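PDB 4I2O: FixK2 protein, which binds DNA as a two-subunit member of the CRP/FNR superfamily and probably acts as a transcription factor linked to nitrogen fixation. Local coordinates for residues M149-R154 and D189-T194; T156-V161 and S199-Q204. The protein carries 1 engineered substitution. All blocks are in the same frame, centred on the assembly; numbering follows the deposited sequence.

Interaction 1: residues M149-R154 and D189-T194; sequences MLLLGR and DYLGLT. With nucleotides of chain D.
L151 turns its CG anti to the backbone N (chi1 -179°), and L191 turns its own CG anti to the carbonyl carbon (chi1 -58°). That turn brings L191 back: its CB leaves the backbone away from the other segment, yet CD2 swings round to lie 4.0 Å from L151 CD2. This is where the end of the long helix 128-154 meets the helix-turn-helix of the DNA-binding domain, at the C-terminal end of helix 184-191 and the turn behind it. The two leucine side chains cross at a slant, with L191 CD2 also within 4.1 Å of L151 CD1.

L152 works differently, pushing one methyl against bare backbone. Its CD2 sits 3.5 Å from L191 C, 3.6 Å from G192 N and 3.8 Å from Y190 O, so it rests on the backbone leading out of helix 184-191. G192 leaves helical geometry here with a positive phi, and a CB on it would run into L152 CD2; the absence of a side chain is consistent with the leucine coming so close. No hydrogen bond joins the two segments. Y190 O takes a hydrogen bond from H148 NE2, and the Y190 ring stacks on H148 while its OH bonds E167 OE1. Across the dimer L152 packs on L152 of the second subunit, and D189 OD1 makes a salt bridge with R154 NH2 of that subunit.

Beyond the turn, T194 stands at the N-cap of the next helix and grips the DNA backbone twice. Its backbone N donates to OP2 of DA19 of chain D at 3.2 Å and nearly straight (170°), while T194 OG1 gives a second bond to that same OP2 at 2.9 Å.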
ATOM      1  N   MET A 149      -0.880   0.716  -4.820  1.00 15.62           N
ATOM      2  CA  MET A 149      -1.142   2.181  -4.834  1.00 14.69           C
ATOM      3  C   MET A 149      -0.989   2.822  -6.172  1.00 14.04           C
ATOM      4  O   MET A 149      -1.767   3.732  -6.544  1.00 16.12           O
ATOM      5  CB  MET A 149      -0.205   2.881  -3.821  1.00 13.90           C
ATOM      6  CG  MET A 149      -0.554   2.533  -2.363  1.00 16.83           C
ATOM      7  SD  MET A 149       0.501   3.495  -1.193  1.00 22.30           S
ATOM      8  CE  MET A 149       2.073   2.692  -1.212  1.00 30.12           C
ATOM      9  N   LEU A 150       0.051   2.424  -6.914  1.00 15.94           N
ATOM     10  CA  LEU A 150       0.244   2.951  -8.261  1.00 17.47           C
ATOM     11  C   LEU A 150      -0.973   2.636  -9.103  1.00 16.29           C
ATOM     12  O   LEU A 150      -1.440   3.453  -9.882  1.00 15.68           O
ATOM     13  CB  LEU A 150       1.496   2.368  -8.900  1.00 18.30           C
ATOM     14  CG  LEU A 150       1.846   2.755 -10.342  1.00 17.04           C
ATOM     15  CD1 LEU A 150       2.017   4.280 -10.507  1.00 15.92           C
ATOM     16  CD2 LEU A 150       3.086   2.028 -10.849  1.00 26.34           C
ATOM     17  N   LEU A 151      -1.424   1.392  -9.047  1.00 13.42           N
ATOM     18  CA  LEU A 151      -2.652   1.040  -9.781  1.00 13.21           C
ATOM     19  C   LEU A 151      -3.855   1.884  -9.399  1.00 16.05           C
ATOM     20  O   LEU A 151      -4.577   2.406 -10.297  1.00 14.37           O
ATOM     21  CB  LEU A 151      -2.944  -0.483  -9.467  1.00 11.61           C
ATOM     22  CG  LEU A 151      -4.214  -1.047 -10.196  1.00 13.74           C
ATOM     23  CD1 LEU A 151      -4.014  -2.517 -10.473  1.00 17.03           C
ATOM     24  CD2 LEU A 151      -5.563  -0.894  -9.361  1.00 16.34           C
ATOM     25  N   LEU A 152      -4.130   2.037  -8.105  1.00 13.32           N
ATOM     26  CA  LEU A 152      -5.314   2.760  -7.627  1.00 15.54           C
ATOM     27  C   LEU A 152      -5.194   4.272  -7.842  1.00 15.57           C
ATOM     28  O   LEU A 152      -6.217   4.935  -8.114  1.00 15.09           O
ATOM     29  CB  LEU A 152      -5.603   2.514  -6.146  1.00 14.45           C
ATOM     30  CG  LEU A 152      -5.851   1.018  -5.788  1.00 10.61           C
ATOM     31  CD1 LEU A 152      -5.776   0.864  -4.265  1.00 15.82           C
ATOM     32  CD2 LEU A 152      -7.293   0.625  -6.272  1.00 11.86           C
ATOM     33  N   GLY A 153      -3.988   4.788  -7.774  1.00 16.19           N
ATOM     34  CA  GLY A 153      -3.809   6.237  -8.000  1.00 14.65           C
ATOM     35  C   GLY A 153      -3.737   6.625  -9.465  1.00 15.38           C
ATOM     36  O   GLY A 153      -4.146   7.749  -9.849  1.00 17.27           O
ATOM     37  N   ARG A 154      -3.187   5.759 -10.318  1.00 13.49           N
ATOM     38  CA  ARG A 154      -2.787   6.249 -11.627  1.00 14.18           C
ATOM     39  C   ARG A 154      -3.246   5.428 -12.861  1.00 17.60           C
ATOM     40  O   ARG A 154      -3.208   5.981 -13.989  1.00 18.10           O
ATOM     41  CB  ARG A 154      -1.245   6.482 -11.678  1.00 17.68           C
ATOM     42  CG  ARG A 154      -0.815   7.569 -10.692  1.00 16.47           C
ATOM     43  CD  ARG A 154      -1.188   8.888 -11.369  1.00 21.14           C
ATOM     44  NE  ARG A 154      -1.042  10.160 -10.602  1.00 18.79           N
ATOM     45  CZ  ARG A 154      -2.075  10.951 -10.283  1.00 22.67           C
ATOM     46  NH1 ARG A 154      -3.325  10.545 -10.509  1.00 15.28           N
ATOM     47  NH2 ARG A 154      -1.865  12.170  -9.769  1.00 16.08           N
ATOM     48  N   ASP A 189     -13.935  -3.842  -6.038  1.00 20.37           N
ATOM     49  CA  ASP A 189     -13.400  -3.295  -4.761  1.00 19.66           C
ATOM     50  C   ASP A 189     -11.924  -3.534  -4.539  1.00 16.02           C
ATOM     51  O   ASP A 189     -11.295  -2.761  -3.806  1.00 17.34           O
ATOM     52  CB  ASP A 189     -14.219  -3.752  -3.497  1.00 16.31           C
ATOM     53  CG  ASP A 189     -15.611  -3.198  -3.498  1.00 16.84           C
ATOM     54  OD1 ASP A 189     -15.825  -2.138  -4.143  1.00 19.12           O
ATOM     55  OD2 ASP A 189     -16.483  -3.732  -2.759  1.00 18.00           O
ATOM     56  N   TYR A 190     -11.333  -4.488  -5.270  1.00 15.41           N
ATOM     57  CA  TYR A 190      -9.862  -4.623  -5.264  1.00 17.91           C
ATOM     58  C   TYR A 190      -9.226  -3.585  -6.156  1.00 16.71           C
ATOM     59  O   TYR A 190      -8.155  -3.040  -5.841  1.00 15.84           O
ATOM     60  CB  TYR A 190      -9.527  -6.029  -5.829  1.00 18.13           C
ATOM     61  CG  TYR A 190      -8.041  -6.447  -5.868  1.00 15.69           C
ATOM     62  CD1 TYR A 190      -7.215  -6.395  -4.719  1.00 15.23           C
ATOM     63  CD2 TYR A 190      -7.489  -6.924  -7.042  1.00 15.76           C
ATOM     64  CE1 TYR A 190      -5.893  -6.866  -4.759  1.00 18.81           C
ATOM     65  CE2 TYR A 190      -6.156  -7.400  -7.079  1.00 18.51           C
ATOM     66  CZ  TYR A 190      -5.387  -7.378  -5.940  1.00 20.33           C
ATOM     67  OH  TYR A 190      -4.093  -7.869  -5.934  1.00 18.49           O
ATOM     68  N   LEU A 191      -9.914  -3.221  -7.236  1.00 17.54           N
ATOM     69  CA  LEU A 191      -9.321  -2.341  -8.253  1.00 15.84           C
ATOM     70  C   LEU A 191      -9.802  -0.875  -8.164  1.00 15.77           C
ATOM     71  O   LEU A 191      -9.448  -0.094  -9.033  1.00 16.01           O
ATOM     72  CB  LEU A 191      -9.670  -2.831  -9.707  1.00 15.34           C
ATOM     73  CG  LEU A 191      -9.217  -4.272 -10.012  1.00 18.59           C
ATOM     74  CD1 LEU A 191      -9.654  -4.668 -11.463  1.00 14.93           C
ATOM     75  CD2 LEU A 191      -7.669  -4.281  -9.811  1.00 17.52           C
ATOM     76  N   GLY A 192     -10.592  -0.504  -7.157  1.00 12.76           N
ATOM     77  CA  GLY A 192     -11.052   0.890  -7.038  1.00 13.04           C
ATOM     78  C   GLY A 192     -12.045   1.234  -8.128  1.00 18.99           C
ATOM     79  O   GLY A 192     -12.143   2.388  -8.550  1.00 17.15           O
ATOM     80  N   LEU A 193     -12.796   0.233  -8.601  1.00 14.58           N
ATOM     81  CA  LEU A 193     -13.789   0.407  -9.743  1.00 13.65           C
ATOM     82  C   LEU A 193     -15.132  -0.182  -9.344  1.00 18.51           C
ATOM     83  O   LEU A 193     -15.221  -0.895  -8.366  1.00 17.92           O
ATOM     84  CB  LEU A 193     -13.311  -0.378 -11.020  1.00 14.26           C
ATOM     85  CG  LEU A 193     -11.939   0.040 -11.597  1.00 14.34           C
ATOM     86  CD1 LEU A 193     -11.514  -0.958 -12.700  1.00 17.80           C
ATOM     87  CD2 LEU A 193     -12.082   1.501 -12.158  1.00 15.63           C
ATOM     88  N   THR A 194     -16.194   0.107 -10.116  1.00 15.32           N
ATOM     89  CA  THR A 194     -17.501  -0.586  -9.940  1.00 16.31           C
ATOM     90  C   THR A 194     -17.450  -1.893 -10.675  1.00 21.04           C
ATOM     91  O   THR A 194     -16.652  -2.094 -11.624  1.00 18.23           O
ATOM     92  CB  THR A 194     -18.704   0.259 -10.528  1.00 16.60           C
ATOM     93  OG1 THR A 194     -18.436   0.472 -11.912  1.00 19.24           O
ATOM     94  CG2 THR A 194     -18.820   1.619  -9.829  1.00 18.21           C
TER
ATOM     95  P    DA D  19     -15.892   3.540 -11.629  1.00 20.40           P
ATOM     96  OP1  DA D  19     -15.207   3.376 -10.305  1.00 16.04           O
ATOM     97  OP2  DA D  19     -16.298   2.325 -12.409  1.00 18.89           O
ATOM     98  O5'  DA D  19     -17.122   4.493 -11.359  1.00 20.86           O
ATOM     99  C5'  DA D  19     -16.960   5.795 -10.810  1.00 22.02           C
ATOM    100  C4'  DA D  19     -18.333   6.318 -10.414  1.00 21.96           C
ATOM    101  O4'  DA D  19     -19.057   6.721 -11.628  1.00 20.77           O
ATOM    102  C3'  DA D  19     -19.288   5.331  -9.719  1.00 23.78           C
ATOM    103  O3'  DA D  19     -19.891   6.143  -8.641  1.00 23.62           O
ATOM    104  C2'  DA D  19     -20.262   4.851 -10.793  1.00 23.61           C
ATOM    105  C1'  DA D  19     -20.262   6.016 -11.801  1.00 18.52           C
ATOM    106  N9   DA D  19     -20.293   5.552 -13.178  1.00 22.35           N
ATOM    107  C8   DA D  19     -19.501   4.646 -13.826  1.00 21.67           C
ATOM    108  N7   DA D  19     -19.793   4.443 -15.113  1.00 22.11           N
ATOM    109  C5   DA D  19     -20.860   5.298 -15.318  1.00 26.08           C
ATOM    110  C6   DA D  19     -21.583   5.584 -16.484  1.00 25.04           C
ATOM    111  N6   DA D  19     -21.344   4.981 -17.672  1.00 25.62           N
ATOM    112  N1   DA D  19     -22.592   6.497 -16.387  1.00 30.94           N
ATOM    113  C2   DA D  19     -22.783   7.091 -15.190  1.00 25.33           C
ATOM    114  N3   DA D  19     -22.147   6.938 -14.029  1.00 26.95           N
ATOM    115  C4   DA D  19     -21.185   5.986 -14.145  1.00 20.31           C
TER

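Interaction 2: residues T156-V161 and S199-Q204; sequences TAMERV and SRALSQ. With nucleotides of chain D; nucleotides of chain C.
M158, V161 and A201 form the apolar heart of this contact, where helices 157-161 and 199-204 cross at -75° with their axes 9.7 Å apart. The A201 methyl points at the other helix: CB lies 3.8 Å from V161 CG2 and 4.0 Å from M158 CE. V161 uses its other branch on L202, CG1 to CD2 at 3.9 Å. M158 leaves with CG anti to the backbone N (chi1 -179°), then bends at chi2 and chi3, which carries CE across to the amide of Q204, 3.5 Å from Q204 OE1.

No hydrogen bond crosses between the segments; instead T156 and E159 make a capping box at the helix start: E159 N donates to T156 OG1, and T156 N reaches E159 OE1 at 2.7 Å, tilted about 40° out of the carboxylate plane.

Toward the DNA, A157 N donates to OP1 of DA18 of chain D at 2.7 Å, and S199 OG bonds OP2 of DT8 of chain C. The C7 methyl of DT9 of chain C lies over one face of the R200 guanidinium, 3.6 Å above its plane and displaced toward the rim, while NH2 bonds a guanine O6, as expected of the recognition helix in this family. With a leucine in place of R200, that guanine O6 would probably lose the protein donor it has in NH2, and the thymine methyl the flat group over it.

Around the crossing, L205 on helix 195-207 takes M158 and V161, V161 also touches L191 on helix 184-191, and L202 reaches L211 and F213 on strand 211-213.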
ATOM      1  N   THR A 156      -5.622   3.421 -15.692  1.00 17.27           N
ATOM      2  CA  THR A 156      -7.001   3.567 -16.217  1.00 18.68           C
ATOM      3  C   THR A 156      -7.779   2.310 -15.852  1.00 20.74           C
ATOM      4  O   THR A 156      -7.236   1.282 -15.386  1.00 17.24           O
ATOM      5  CB  THR A 156      -7.005   3.710 -17.722  1.00 17.74           C
ATOM      6  OG1 THR A 156      -6.516   2.481 -18.252  1.00 16.62           O
ATOM      7  CG2 THR A 156      -6.056   4.840 -18.212  1.00 19.92           C
ATOM      8  N   ALA A 157      -9.077   2.330 -16.047  1.00 18.66           N
ATOM      9  CA  ALA A 157      -9.875   1.137 -15.681  1.00 17.18           C
ATOM     10  C   ALA A 157      -9.364  -0.096 -16.465  1.00 16.80           C
ATOM     11  O   ALA A 157      -9.203  -1.207 -15.943  1.00 17.94           O
ATOM     12  CB  ALA A 157     -11.374   1.421 -16.015  1.00 18.69           C
ATOM     13  N   MET A 158      -9.094   0.071 -17.743  1.00 18.26           N
ATOM     14  CA  MET A 158      -8.612  -1.098 -18.502  1.00 20.88           C
ATOM     15  C   MET A 158      -7.241  -1.593 -18.052  1.00 18.72           C
ATOM     16  O   MET A 158      -6.999  -2.811 -17.917  1.00 17.82           O
ATOM     17  CB  MET A 158      -8.607  -0.815 -19.984  1.00 18.74           C
ATOM     18  CG  MET A 158      -8.120  -2.020 -20.873  1.00 21.13           C
ATOM     19  SD  MET A 158      -9.122  -3.562 -20.710  1.00 24.57           S
ATOM     20  CE  MET A 158     -10.466  -3.025 -21.784  1.00 28.73           C
ATOM     21  N   GLU A 159      -6.328  -0.667 -17.796  1.00 16.04           N
ATOM     22  CA  GLU A 159      -5.037  -1.082 -17.191  1.00 16.44           C
ATOM     23  C   GLU A 159      -5.162  -1.819 -15.898  1.00 15.90           C
ATOM     24  O   GLU A 159      -4.359  -2.760 -15.603  1.00 17.53           O
ATOM     25  CB  GLU A 159      -4.150   0.203 -17.014  1.00 15.47           C
ATOM     26  CG  GLU A 159      -3.700   0.814 -18.320  1.00 16.61           C
ATOM     27  CD  GLU A 159      -3.117   2.226 -18.109  1.00 18.04           C
ATOM     28  OE1 GLU A 159      -3.371   2.836 -17.012  1.00 20.34           O
ATOM     29  OE2 GLU A 159      -2.559   2.795 -19.084  1.00 21.34           O
ATOM     30  N   ARG A 160      -6.106  -1.407 -15.044  1.00 14.78           N
ATOM     31  CA  ARG A 160      -6.325  -2.098 -13.786  1.00 17.12           C
ATOM     32  C   ARG A 160      -6.833  -3.492 -14.029  1.00 13.97           C
ATOM     33  O   ARG A 160      -6.386  -4.442 -13.374  1.00 14.70           O
ATOM     34  CB  ARG A 160      -7.353  -1.371 -12.901  1.00 12.74           C
ATOM     35  CG  ARG A 160      -6.923   0.085 -12.527  1.00 12.61           C
ATOM     36  CD  ARG A 160      -8.015   0.790 -11.750  1.00 14.70           C
ATOM     37  NE  ARG A 160      -7.560   2.225 -11.636  1.00 16.77           N
ATOM     38  CZ  ARG A 160      -7.862   3.048 -10.632  1.00 15.73           C
ATOM     39  NH1 ARG A 160      -8.618   2.652  -9.609  1.00 18.95           N
ATOM     40  NH2 ARG A 160      -7.382   4.314 -10.660  1.00 15.51           N
ATOM     41  N   VAL A 161      -7.783  -3.628 -14.926  1.00 15.08           N
ATOM     42  CA  VAL A 161      -8.319  -4.977 -15.175  1.00 15.71           C
ATOM     43  C   VAL A 161      -7.303  -5.915 -15.816  1.00 15.08           C
ATOM     44  O   VAL A 161      -7.193  -7.093 -15.436  1.00 19.79           O
ATOM     45  CB  VAL A 161      -9.609  -4.873 -16.062  1.00 15.30           C
ATOM     46  CG1 VAL A 161     -10.097  -6.309 -16.523  1.00 16.98           C
ATOM     47  CG2 VAL A 161     -10.741  -4.220 -15.201  1.00 16.23           C
ATOM     48  N   SER A 199     -17.008  -5.445 -15.501  1.00 18.90           N
ATOM     49  CA  SER A 199     -17.720  -6.284 -16.519  1.00 21.39           C
ATOM     50  C   SER A 199     -17.458  -5.785 -17.941  1.00 24.60           C
ATOM     51  O   SER A 199     -17.183  -6.583 -18.859  1.00 22.26           O
ATOM     52  CB  SER A 199     -19.225  -6.213 -16.246  1.00 21.78           C
ATOM     53  OG  SER A 199     -19.969  -7.109 -17.079  1.00 23.27           O
ATOM     54  N   ARG A 200     -17.540  -4.458 -18.146  1.00 24.84           N
ATOM     55  CA  ARG A 200     -17.365  -3.905 -19.477  1.00 21.71           C
ATOM     56  C   ARG A 200     -15.986  -4.144 -20.036  1.00 20.06           C
ATOM     57  O   ARG A 200     -15.843  -4.435 -21.237  1.00 23.07           O
ATOM     58  CB  ARG A 200     -17.668  -2.348 -19.496  1.00 24.23           C
ATOM     59  CG  ARG A 200     -19.061  -1.985 -18.955  1.00 27.12           C
ATOM     60  CD  ARG A 200     -19.337  -0.410 -19.036  1.00 22.65           C
ATOM     61  NE  ARG A 200     -20.283   0.005 -17.998  1.00 24.50           N
ATOM     62  CZ  ARG A 200     -21.597  -0.180 -18.076  1.00 25.69           C
ATOM     63  NH1 ARG A 200     -22.150  -0.777 -19.147  1.00 26.84           N
ATOM     64  NH2 ARG A 200     -22.365   0.219 -17.067  1.00 26.28           N
ATOM     65  N   ALA A 201     -14.962  -4.024 -19.186  1.00 21.35           N
ATOM     66  CA  ALA A 201     -13.597  -4.214 -19.632  1.00 24.31           C
ATOM     67  C   ALA A 201     -13.410  -5.684 -20.001  1.00 22.42           C
ATOM     68  O   ALA A 201     -12.803  -6.015 -21.032  1.00 21.60           O
ATOM     69  CB  ALA A 201     -12.606  -3.835 -18.516  1.00 19.70           C
ATOM     70  N   LEU A 202     -13.930  -6.578 -19.158  1.00 17.88           N
ATOM     71  CA  LEU A 202     -13.871  -8.028 -19.481  1.00 23.31           C
ATOM     72  C   LEU A 202     -14.630  -8.351 -20.762  1.00 27.10           C
ATOM     73  O   LEU A 202     -14.163  -9.140 -21.592  1.00 24.96           O
ATOM     74  CB  LEU A 202     -14.406  -8.870 -18.321  1.00 24.62           C
ATOM     75  CG  LEU A 202     -13.574  -8.794 -17.068  1.00 21.99           C
ATOM     76  CD1 LEU A 202     -14.346  -9.555 -15.951  1.00 22.35           C
ATOM     77  CD2 LEU A 202     -12.190  -9.463 -17.289  1.00 22.52           C
ATOM     78  N   SER A 203     -15.797  -7.739 -20.951  1.00 25.10           N
ATOM     79  CA  SER A 203     -16.528  -7.927 -22.213  1.00 28.24           C
ATOM     80  C   SER A 203     -15.740  -7.496 -23.429  1.00 26.56           C
ATOM     81  O   SER A 203     -15.734  -8.159 -24.456  1.00 32.24           O
ATOM     82  CB  SER A 203     -17.885  -7.202 -22.216  1.00 29.69           C
ATOM     83  OG  SER A 203     -18.828  -7.832 -21.344  1.00 34.67           O
ATOM     84  N   GLN A 204     -15.087  -6.346 -23.309  1.00 23.44           N
ATOM     85  CA  GLN A 204     -14.281  -5.857 -24.391  1.00 23.23           C
ATOM     86  C   GLN A 204     -13.096  -6.778 -24.714  1.00 27.57           C
ATOM     87  O   GLN A 204     -12.808  -7.000 -25.904  1.00 30.07           O
ATOM     88  CB  GLN A 204     -13.802  -4.433 -24.004  1.00 24.14           C
ATOM     89  CG  GLN A 204     -13.011  -3.697 -25.053  1.00 34.73           C
ATOM     90  CD  GLN A 204     -12.611  -2.322 -24.544  1.00 45.26           C
ATOM     91  OE1 GLN A 204     -13.201  -1.816 -23.575  1.00 45.27           O
ATOM     92  NE2 GLN A 204     -11.587  -1.727 -25.161  1.00 51.28           N
TER
ATOM     93  P    DA D  18     -11.580   4.986 -17.204  1.00 29.30           P
ATOM     94  OP1  DA D  18     -10.198   4.716 -16.620  1.00 34.52           O
ATOM     95  OP2  DA D  18     -12.062   4.258 -18.341  1.00 28.43           O
ATOM     96  O5'  DA D  18     -12.740   4.750 -16.135  1.00 25.54           O
ATOM     97  C5'  DA D  18     -12.627   5.553 -14.938  1.00 25.53           C
ATOM     98  C4'  DA D  18     -13.962   5.675 -14.221  1.00 21.80           C
ATOM     99  O4'  DA D  18     -14.867   6.509 -15.052  1.00 23.56           O
ATOM    100  C3'  DA D  18     -14.655   4.335 -13.903  1.00 18.26           C
ATOM    101  O3'  DA D  18     -14.897   4.458 -12.485  1.00 21.21           O
ATOM    102  C2'  DA D  18     -15.878   4.432 -14.839  1.00 19.42           C
ATOM    103  C1'  DA D  18     -16.145   5.922 -14.892  1.00 18.32           C
ATOM    104  N9   DA D  18     -16.951   6.261 -16.099  1.00 20.54           N
ATOM    105  C8   DA D  18     -16.768   5.822 -17.401  1.00 24.60           C
ATOM    106  N7   DA D  18     -17.635   6.377 -18.260  1.00 26.70           N
ATOM    107  C5   DA D  18     -18.459   7.158 -17.451  1.00 21.57           C
ATOM    108  C6   DA D  18     -19.561   7.982 -17.708  1.00 26.33           C
ATOM    109  N6   DA D  18     -20.090   8.165 -18.913  1.00 27.67           N
ATOM    110  N1   DA D  18     -20.076   8.675 -16.671  1.00 26.21           N
ATOM    111  C2   DA D  18     -19.582   8.559 -15.439  1.00 26.59           C
ATOM    112  N3   DA D  18     -18.538   7.805 -15.066  1.00 20.96           N
ATOM    113  C4   DA D  18     -18.022   7.131 -16.126  1.00 22.15           C
TER
ATOM    114  P    DT C   9     -22.326  -8.317 -22.718  1.00 35.53           P
ATOM    115  OP1  DT C   9     -22.513  -9.193 -23.892  1.00 39.19           O
ATOM    116  OP2  DT C   9     -21.011  -7.710 -22.407  1.00 40.18           O
ATOM    117  O5'  DT C   9     -23.322  -7.059 -22.753  1.00 34.38           O
ATOM    118  C5'  DT C   9     -24.733  -7.287 -23.127  1.00 31.58           C
ATOM    119  C4'  DT C   9     -25.402  -5.971 -22.801  1.00 37.56           C
ATOM    120  O4'  DT C   9     -25.352  -5.655 -21.381  1.00 32.82           O
ATOM    121  C3'  DT C   9     -24.769  -4.754 -23.474  1.00 39.94           C
ATOM    122  O3'  DT C   9     -25.700  -4.385 -24.497  1.00 42.91           O
ATOM    123  C2'  DT C   9     -24.742  -3.689 -22.400  1.00 35.18           C
ATOM    124  C1'  DT C   9     -25.577  -4.265 -21.283  1.00 32.83           C
ATOM    125  N1   DT C   9     -25.209  -3.903 -19.872  1.00 28.97           N
ATOM    126  C2   DT C   9     -26.243  -3.440 -19.062  1.00 29.35           C
ATOM    127  O2   DT C   9     -27.411  -3.256 -19.452  1.00 31.53           O
ATOM    128  N3   DT C   9     -25.896  -3.159 -17.773  1.00 28.70           N
ATOM    129  C4   DT C   9     -24.652  -3.329 -17.201  1.00 28.00           C
ATOM    130  O4   DT C   9     -24.464  -3.066 -16.008  1.00 27.06           O
ATOM    131  C5   DT C   9     -23.612  -3.831 -18.075  1.00 24.73           C
ATOM    132  C7   DT C   9     -22.206  -4.028 -17.499  1.00 25.80           C
ATOM    133  C6   DT C   9     -23.942  -4.137 -19.344  1.00 27.83           C
ATOM    134  P    DT C   8     -19.746 -10.549 -16.904  1.00 24.53           P
ATOM    135  OP1  DT C   8     -18.976 -11.443 -17.877  1.00 27.87           O
ATOM    136  OP2  DT C   8     -19.246  -9.453 -16.078  1.00 21.89           O
ATOM    137  O5'  DT C   8     -20.939  -9.878 -17.840  1.00 27.03           O
ATOM    138  C5'  DT C   8     -21.652 -10.828 -18.627  1.00 30.66           C
ATOM    139  C4'  DT C   8     -22.760 -10.065 -19.329  1.00 34.53           C
ATOM    140  O4'  DT C   8     -23.663  -9.472 -18.367  1.00 29.16           O
ATOM    141  C3'  DT C   8     -22.267  -8.870 -20.171  1.00 29.64           C
ATOM    142  O3'  DT C   8     -22.814  -9.136 -21.437  1.00 34.99           O
ATOM    143  C2'  DT C   8     -22.873  -7.582 -19.624  1.00 29.71           C
ATOM    144  C1'  DT C   8     -24.047  -8.158 -18.873  1.00 27.21           C
ATOM    145  N1   DT C   8     -24.513  -7.383 -17.641  1.00 28.36           N
ATOM    146  C2   DT C   8     -25.823  -6.899 -17.551  1.00 33.05           C
ATOM    147  O2   DT C   8     -26.669  -6.968 -18.453  1.00 32.02           O
ATOM    148  N3   DT C   8     -26.166  -6.305 -16.378  1.00 29.01           N
ATOM    149  C4   DT C   8     -25.310  -6.120 -15.269  1.00 28.89           C
ATOM    150  O4   DT C   8     -25.761  -5.605 -14.244  1.00 28.43           O
ATOM    151  C5   DT C   8     -23.951  -6.626 -15.405  1.00 28.18           C
ATOM    152  C7   DT C   8     -22.959  -6.461 -14.258  1.00 26.93           C
ATOM    153  C6   DT C   8     -23.606  -7.250 -16.565  1.00 24.87           C
TER

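How the interactions relate
From the N terminus, the chain builds the beta strands of the cyclic nucleotide-binding domain, takes helix 117-126, then runs down helix 128-154, passes 149-154, turns and enters helix 157-172 at 156-161. After strand 177-179 it returns through helix 184-191, where 189-194 closes the loop of interaction 1; the following helix, 195-207, brings 199-204 back onto 156-161 and closes interaction 2. The segments alternate, so the two loops cross. Interaction 1 ties the helix-turn-helix to the end of the long helix, and interaction 2 seats the DNA-reading helix on the domain's first helix. R160 bridges them: its NH1 probably hydrogen-bonds L191 O at 2.9 Å, and its NH2 makes a weak bond to L152 O.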